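Local coordinates for protein Exo-beta-1,3-glucanase (Streptomyces sp. SirexAA-E, PDB 4PEY) that hydrolyses laminarin and laminarioligosaccharides as a secreted exo-beta-1,3-glucanase of glycoside hydrolase family 55, yielding glucose and laminaribiose, at residues 122-127 with 141-146; 91-96 with 113-118; 167-172 with 183-188. The protein carries 1 engineered substitution. All blocks are in the same frame, centred on the assembly; numbering follows the deposited sequence. Where two conformers were deposited one is given.

Contact 1: residues 122-127 with 141-146; sequences GTNRWA and GGLNLA. With BGC (beta-D-glucopyranose), chain C.
Arg125 and Asn144 lie side by side on the same face of two paired strands, 123-125 and 142-144, neighbouring parallel rungs of the family 55 beta-helix. Between them the backbones exchange the staggered bonds of parallel pairing, such as Asn144 N to Asn124 O. In the conformer described, one of two, the Arg125 side chain leaves the sheet with CG anti to the backbone N (chi1 -175°). Its CB passes near O3 of the chain C glucose, and CG and CD run past Ala146 O. A bend at chi3 then turns the guanidinium so that three of its N-H groups are used. NE donates almost straight to the glucose O2 at 2.9 Å. NH2 reaches Ala146 O at 2.9 Å, nearly in the guanidinium plane, and gives its other hydrogen to water 1 (2.7 Å), which accepts a second from Asn144 ND2 (3.1 Å). Asn144 OD1 takes the backbone N of Ala146 in an Asx turn, 2.9 Å, which, with ND2's bond to the water, limits the amide's rotation. Leu143, on the face away from Arg125 and Asn144, brings CD1 to 4.1 Å from CB of Trp126, just beyond the strand, apolar groups suited to the interior. A long, multiply donating arginine thus suits this part of the glycan pocket: here a backbone carbonyl and a water appear to steady the group offering NE to the sugar.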
# COMPACT_ATOMS: atom_id res chain seq x y z
N GLY A 122 -16.17 10.65 19.90
CA GLY A 122 -17.02 9.74 19.17
C GLY A 122 -16.51 9.41 17.77
O GLY A 122 -17.04 8.51 17.11
N THR A 123 -15.48 10.13 17.32
CA THR A 123 -14.95 9.94 15.97
C THR A 123 -13.43 9.96 15.97
O THR A 123 -12.81 10.89 16.47
CB THR A 123 -15.47 11.03 15.00
OG1 THR A 123 -16.90 10.98 14.95
CG2 THR A 123 -14.92 10.81 13.60
N ASN A 124 -12.82 8.91 15.40
CA ASN A 124 -11.38 8.86 15.24
C ASN A 124 -10.98 9.50 13.91
O ASN A 124 -11.63 9.24 12.91
CB ASN A 124 -10.88 7.41 15.29
CG ASN A 124 -9.38 7.32 15.47
OD1 ASN A 124 -8.88 7.42 16.59
ND2 ASN A 124 -8.66 7.14 14.36
N ARG A 125 -9.92 10.31 13.90
CA ARG A 125 -9.46 10.93 12.65
C ARG A 125 -8.20 10.26 12.13
O ARG A 125 -7.16 10.26 12.81
CB ARG A 125 -9.21 12.43 12.83
CG ARG A 125 -8.84 13.12 11.51
CD ARG A 125 -8.26 14.51 11.72
NE ARG A 125 -9.07 15.31 12.63
CZ ARG A 125 -10.16 15.97 12.28
NH1 ARG A 125 -10.83 16.68 13.18
NH2 ARG A 125 -10.60 15.93 11.02
N TRP A 126 -8.29 9.70 10.93
CA TRP A 126 -7.16 9.05 10.25
C TRP A 126 -6.98 9.72 8.88
O TRP A 126 -7.36 9.16 7.84
CB TRP A 126 -7.41 7.53 10.13
CG TRP A 126 -6.28 6.69 9.56
CD1 TRP A 126 -6.24 6.09 8.33
CD2 TRP A 126 -5.06 6.32 10.22
NE1 TRP A 126 -5.08 5.39 8.17
CE2 TRP A 126 -4.33 5.51 9.32
CE3 TRP A 126 -4.51 6.59 11.48
CZ2 TRP A 126 -3.07 4.97 9.63
CZ3 TRP A 126 -3.26 6.05 11.79
CH2 TRP A 126 -2.56 5.26 10.87
N ALA A 127 -6.44 10.93 8.89
CA ALA A 127 -6.40 11.76 7.69
C ALA A 127 -5.10 11.56 6.93
O ALA A 127 -4.17 12.37 7.01
CB ALA A 127 -6.58 13.23 8.05
N GLY A 141 -17.19 3.82 17.13
CA GLY A 141 -17.55 5.19 16.83
C GLY A 141 -17.39 5.39 15.34
O GLY A 141 -17.35 4.42 14.58
N GLY A 142 -17.29 6.65 14.92
CA GLY A 142 -17.08 6.98 13.53
C GLY A 142 -15.61 7.11 13.18
O GLY A 142 -14.74 7.13 14.07
N LEU A 143 -15.33 7.20 11.88
CA LEU A 143 -13.97 7.35 11.39
C LEU A 143 -13.95 8.46 10.35
O LEU A 143 -14.57 8.34 9.29
CB LEU A 143 -13.47 6.02 10.80
CG LEU A 143 -12.03 5.98 10.28
CD1 LEU A 143 -11.02 6.18 11.41
CD2 LEU A 143 -11.76 4.67 9.55
N ASN A 144 -13.27 9.55 10.67
CA ASN A 144 -13.12 10.70 9.78
C ASN A 144 -11.80 10.58 9.04
O ASN A 144 -10.74 10.54 9.67
CB ASN A 144 -13.18 12.01 10.60
CG ASN A 144 -13.17 13.26 9.73
OD1 ASN A 144 -12.91 13.22 8.53
ND2 ASN A 144 -13.46 14.39 10.36
N LEU A 145 -11.85 10.53 7.71
CA LEU A 145 -10.64 10.35 6.91
C LEU A 145 -10.05 11.66 6.41
O LEU A 145 -9.04 11.67 5.70
CB LEU A 145 -10.92 9.43 5.72
CG LEU A 145 -11.56 8.08 6.06
CD1 LEU A 145 -11.79 7.27 4.79
CD2 LEU A 145 -10.67 7.32 7.04
N ALA A 146 -10.66 12.78 6.79
CA ALA A 146 -10.26 14.08 6.25
C ALA A 146 -9.53 14.92 7.30
O ALA A 146 -9.81 14.81 8.49
CB ALA A 146 -11.48 14.84 5.72
C2 BGC C . -7.95 14.83 16.58
C3 BGC C . -9.41 14.64 16.95
C4 BGC C . -9.57 14.25 18.43
C5 BGC C . -8.75 15.17 19.32
C6 BGC C . -8.74 14.68 20.77
C1 BGC C . -7.29 15.78 17.58
O2 BGC C . -7.83 15.34 15.27
O3 BGC C . -9.97 13.65 16.12
O4 BGC C . -10.93 14.32 18.80
O5 BGC C . -7.42 15.24 18.88
O6 BGC C . -8.38 15.73 21.63
O HOH W 1 -12.27 16.94 9.18

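Contact 2: residues 91-96 with 113-118; sequences GDVTVD and ENLALN. With BGC (beta-D-glucopyranose), chain B; BGC (beta-D-glucopyranose), chain C; BGC (beta-D-glucopyranose), chain D.
Apolar packing joins Val93 to Leu117 and Leu115 inside the parallel beta-helix. Val93 CG2 lies 3.7 Å from Leu117 CD2 and 4.1 Å from Leu115 CD1, the valine crossing each leucine at about a right angle. Placed anti to the carbonyl carbon, CG2 is the branch that meets both; branched aliphatic residues suit this buried interior.

One backbone hydrogen bond joins the segments, from Gly91 N to Asn118 O (3.0 Å). It is bent to 139°, its donor well above the carbonyl plane. The chain turns a corner at Gly91 with backbone angles at which a side chain would collide with the preceding carbonyl, hence glycine.

Thr94 CG2 packs against the chain C glucose, but the hydrogen bonds to sugar come from Asp96. Its OD2 accepts from O2 of the chain B glucose at 2.6 Å and of the chain D glucose at 2.9 Å, while OD1 takes the backbone N of Asp148. An alanine here would remove that carboxylate and is likely to leave both sugar hydroxyls without this shared acceptor. The segment 91-96 therefore combines two chemistries: aliphatic groups anchor it within the coil, and a single carboxylate oxygen gathers two hydroxyls of the glycan.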
# COMPACT_ATOMS: atom_id res chain seq x y z
N GLY A 91 -9.61 6.54 23.80
CA GLY A 91 -8.81 7.56 23.15
C GLY A 91 -8.67 7.28 21.67
O GLY A 91 -9.51 6.57 21.10
N ASP A 92 -7.61 7.81 21.06
CA ASP A 92 -7.54 7.93 19.61
C ASP A 92 -6.20 7.50 19.04
O ASP A 92 -5.17 7.57 19.72
CB ASP A 92 -7.80 9.38 19.18
CG ASP A 92 -9.20 9.88 19.55
OD1 ASP A 92 -9.56 9.86 20.75
OD2 ASP A 92 -9.92 10.32 18.64
N VAL A 93 -6.23 7.08 17.78
CA VAL A 93 -5.02 6.95 16.98
C VAL A 93 -5.20 7.96 15.84
O VAL A 93 -5.97 7.73 14.90
CB VAL A 93 -4.81 5.51 16.46
CG1 VAL A 93 -3.67 5.47 15.47
CG2 VAL A 93 -4.53 4.57 17.63
N THR A 94 -4.51 9.08 15.96
CA THR A 94 -4.79 10.26 15.15
C THR A 94 -3.75 10.56 14.09
O THR A 94 -2.56 10.60 14.39
CB THR A 94 -4.91 11.50 16.07
OG1 THR A 94 -6.00 11.31 16.98
CG2 THR A 94 -5.13 12.79 15.25
N VAL A 95 -4.20 10.78 12.86
CA VAL A 95 -3.38 11.47 11.87
C VAL A 95 -4.13 12.71 11.39
O VAL A 95 -5.29 12.63 10.96
CB VAL A 95 -3.01 10.57 10.67
CG1 VAL A 95 -2.22 11.36 9.63
CG2 VAL A 95 -2.19 9.36 11.13
N ASP A 96 -3.47 13.87 11.48
CA ASP A 96 -4.03 15.13 10.98
C ASP A 96 -2.93 15.81 10.16
O ASP A 96 -1.84 15.24 9.98
CB ASP A 96 -4.52 16.01 12.14
CG ASP A 96 -5.57 17.05 11.71
OD1 ASP A 96 -5.82 17.24 10.49
OD2 ASP A 96 -6.13 17.71 12.60
N GLU A 113 -2.73 -1.04 13.29
CA GLU A 113 -3.22 -2.41 13.19
C GLU A 113 -3.62 -3.01 14.54
O GLU A 113 -2.97 -2.79 15.55
CB GLU A 113 -2.15 -3.29 12.52
CG GLU A 113 -2.55 -4.74 12.26
CD GLU A 113 -1.56 -5.47 11.37
OE1 GLU A 113 -0.34 -5.18 11.44
OE2 GLU A 113 -2.00 -6.34 10.58
N ASN A 114 -4.70 -3.79 14.54
CA ASN A 114 -5.00 -4.69 15.66
C ASN A 114 -5.27 -3.98 16.99
O ASN A 114 -4.79 -4.40 18.05
CB ASN A 114 -3.86 -5.71 15.82
CG ASN A 114 -4.28 -6.94 16.62
OD1 ASN A 114 -5.44 -7.34 16.61
ND2 ASN A 114 -3.32 -7.55 17.33
N LEU A 115 -6.05 -2.91 16.91
CA LEU A 115 -6.48 -2.15 18.08
C LEU A 115 -7.98 -1.89 18.04
O LEU A 115 -8.56 -1.77 16.95
CB LEU A 115 -5.76 -0.80 18.16
CG LEU A 115 -4.25 -0.78 18.39
CD1 LEU A 115 -3.68 0.56 17.99
CD2 LEU A 115 -3.95 -1.08 19.85
N ALA A 116 -8.59 -1.79 19.21
CA ALA A 116 -9.94 -1.25 19.33
C ALA A 116 -9.87 0.18 19.85
O ALA A 116 -9.10 0.47 20.78
CB ALA A 116 -10.81 -2.12 20.24
N LEU A 117 -10.62 1.08 19.23
CA LEU A 117 -10.59 2.50 19.59
C LEU A 117 -11.95 2.99 20.07
O LEU A 117 -12.98 2.72 19.43
CB LEU A 117 -10.14 3.36 18.40
CG LEU A 117 -8.85 2.96 17.71
CD1 LEU A 117 -8.59 3.91 16.55
CD2 LEU A 117 -7.67 2.96 18.68
N ASN A 118 -11.93 3.70 21.19
CA ASN A 118 -13.10 4.37 21.75
C ASN A 118 -12.81 5.88 21.71
O ASN A 118 -12.38 6.45 22.72
CB ASN A 118 -13.37 3.87 23.18
CG ASN A 118 -14.65 4.45 23.78
OD1 ASN A 118 -15.57 4.84 23.06
ND2 ASN A 118 -14.71 4.47 25.11
C2 BGC B . -5.00 17.60 16.09
C3 BGC B . -5.41 17.16 17.48
C4 BGC B . -4.23 17.29 18.44
C5 BGC B . -3.63 18.69 18.36
C6 BGC B . -2.35 18.75 19.20
C1 BGC B . -4.46 19.03 16.16
O2 BGC B . -6.11 17.53 15.21
O3 BGC B . -5.83 15.81 17.43
O4 BGC B . -4.65 17.02 19.75
O5 BGC B . -3.33 19.04 17.02
O6 BGC B . -1.82 20.06 19.15
C2 BGC C . -7.95 14.83 16.58
C3 BGC C . -9.41 14.64 16.95
C4 BGC C . -9.57 14.25 18.43
C5 BGC C . -8.75 15.17 19.32
C6 BGC C . -8.74 14.68 20.77
C1 BGC C . -7.29 15.78 17.58
O2 BGC C . -7.83 15.34 15.27
O3 BGC C . -9.97 13.65 16.12
O4 BGC C . -10.93 14.32 18.80
O5 BGC C . -7.42 15.24 18.88
O6 BGC C . -8.38 15.73 21.63
C2 BGC D . -4.37 20.93 13.07
C3 BGC D . -3.89 20.75 14.51
C4 BGC D . -2.48 21.31 14.70
C5 BGC D . -2.37 22.72 14.13
C6 BGC D . -0.93 23.25 14.24
C1 BGC D . -4.14 22.35 12.56
O1 BGC D . -4.41 22.34 11.17
O2 BGC D . -5.74 20.60 13.00
O3 BGC D . -3.92 19.37 14.81
O4 BGC D . -2.16 21.33 16.08
O5 BGC D . -2.79 22.75 12.78
O6 BGC D . -0.02 22.36 13.62

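Contact 3: residues 167-172 with 183-188; sequences VGPYSQ and GGWGNG
The backbone N of Val167 donates to Gly184 O at 2.9 Å, a nearly straight bond (167°) that belongs to the parallel pairing of two successive rungs of the beta-helix. Gly186 N in turn donates to Val167 O (2.9 Å), holding Val167 through both amide and carbonyl. Beyond this bridge the chain leaves the sheet, and the Asn187 side chain takes over the pairing. Its CG sits between the backbone N and the carbonyl carbon (chi1 70°), bringing the amide up to Tyr170. There OD1 accepts from Tyr170 N at 2.9 Å, on a lone pair, and ND2 returns a bond to Tyr170 O at 3.0 Å. Asparagine suits the place because one short amide can both accept and donate, matching the backbone at the type II' turn from Pro169 to Gln172.

The apolar side is built on Trp185. Val167 CG1 stands over a face of its six-membered ring, a CH-pi contact 3.9 Å from the centroid, and Pro169 lies obliquely across the same indole. Phe194 meets Trp185 edge-to-face. The proline ring packs CG 3.5 Å from Trp185 NE1, which itself makes a weak hydrogen bond to Asn187 O (3.0 Å).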
# COMPACT_ATOMS: atom_id res chain seq x y z
N VAL A 167 -18.11 5.97 8.34
CA VAL A 167 -16.85 6.42 7.76
C VAL A 167 -17.13 7.65 6.91
O VAL A 167 -17.96 7.59 5.99
CB VAL A 167 -16.18 5.34 6.89
CG1 VAL A 167 -14.86 5.85 6.32
CG2 VAL A 167 -15.96 4.08 7.72
N GLY A 168 -16.46 8.76 7.21
CA GLY A 168 -16.64 10.00 6.48
C GLY A 168 -15.40 10.41 5.72
O GLY A 168 -14.43 10.88 6.31
N PRO A 169 -15.39 10.20 4.39
CA PRO A 169 -14.19 10.59 3.64
C PRO A 169 -14.06 12.10 3.45
O PRO A 169 -12.93 12.60 3.38
CB PRO A 169 -14.38 9.90 2.29
CG PRO A 169 -15.37 8.77 2.56
CD PRO A 169 -16.29 9.35 3.60
N TYR A 170 -15.19 12.80 3.37
CA TYR A 170 -15.24 14.24 3.07
C TYR A 170 -14.40 14.58 1.84
O TYR A 170 -14.79 14.24 0.73
CB TYR A 170 -14.82 15.06 4.28
CG TYR A 170 -15.75 14.84 5.47
CD1 TYR A 170 -16.99 15.47 5.52
CD2 TYR A 170 -15.39 14.02 6.52
CE1 TYR A 170 -17.85 15.27 6.60
CE2 TYR A 170 -16.24 13.81 7.59
CZ TYR A 170 -17.47 14.43 7.63
OH TYR A 170 -18.31 14.23 8.70
N SER A 171 -13.26 15.24 2.03
CA SER A 171 -12.43 15.67 0.90
C SER A 171 -11.53 14.61 0.25
O SER A 171 -10.93 14.87 -0.80
CB SER A 171 -11.56 16.85 1.34
OG SER A 171 -10.87 16.54 2.54
N GLN A 172 -11.41 13.44 0.86
CA GLN A 172 -10.62 12.35 0.27
C GLN A 172 -11.01 12.09 -1.18
O GLN A 172 -12.17 11.86 -1.47
CB GLN A 172 -10.80 11.06 1.07
CG GLN A 172 -10.04 11.02 2.39
CD GLN A 172 -8.55 10.82 2.19
OE1 GLN A 172 -8.08 10.64 1.07
NE2 GLN A 172 -7.80 10.86 3.28
N GLY A 183 -20.71 0.95 9.71
CA GLY A 183 -22.06 1.34 10.08
C GLY A 183 -22.70 2.25 9.05
O GLY A 183 -23.93 2.31 8.94
N GLY A 184 -21.87 2.97 8.30
CA GLY A 184 -22.33 3.88 7.27
C GLY A 184 -21.16 4.40 6.48
O GLY A 184 -20.00 4.27 6.89
N TRP A 185 -21.45 5.00 5.33
CA TRP A 185 -20.43 5.60 4.48
C TRP A 185 -20.95 6.94 3.98
O TRP A 185 -21.98 7.00 3.32
CB TRP A 185 -20.09 4.68 3.31
CG TRP A 185 -18.86 5.14 2.61
CD1 TRP A 185 -18.78 6.07 1.61
CD2 TRP A 185 -17.52 4.70 2.86
NE1 TRP A 185 -17.47 6.24 1.23
CE2 TRP A 185 -16.68 5.41 1.97
CE3 TRP A 185 -16.96 3.77 3.74
CZ2 TRP A 185 -15.29 5.22 1.95
CZ3 TRP A 185 -15.58 3.58 3.71
CH2 TRP A 185 -14.77 4.30 2.83
N GLY A 186 -20.21 8.01 4.27
CA GLY A 186 -20.74 9.36 4.13
C GLY A 186 -20.83 9.95 2.73
O GLY A 186 -21.81 10.62 2.39
N ASN A 187 -19.79 9.74 1.92
CA ASN A 187 -19.75 10.34 0.59
C ASN A 187 -18.67 9.73 -0.28
O ASN A 187 -17.79 9.00 0.21
CB ASN A 187 -19.54 11.86 0.70
CG ASN A 187 -18.14 12.23 1.18
OD1 ASN A 187 -17.80 12.02 2.35
ND2 ASN A 187 -17.33 12.79 0.29
N GLY A 188 -18.74 10.03 -1.58
CA GLY A 188 -17.68 9.67 -2.51
C GLY A 188 -17.29 10.90 -3.31
O GLY A 188 -18.14 11.73 -3.60

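How the contacts relate
All three contacts belong to the same run of parallel coils, and the segments follow in series along the chain. Contact 1 is the middle one: its strand 123-125 meets contact 2 where Asn124 ND2 bonds to Val93 O, its strand 138-144 pairs with strand 162-168 of contact 3, and Leu145 O accepts from Gln172 NE2 in the turn that follows. Contacts 2 and 3 do not touch each other. Contact 2 is buried and chiefly aliphatic between its segments, whereas contacts 1 and 3 are partly buried and rest on backbone pairing, supplemented by a guanidinium in contact 1 and by the Asn187 amide in contact 3. Contacts 1 and 2 share the chain C glucose; contacts 1 and 3 both border substrate-binding Tyr150.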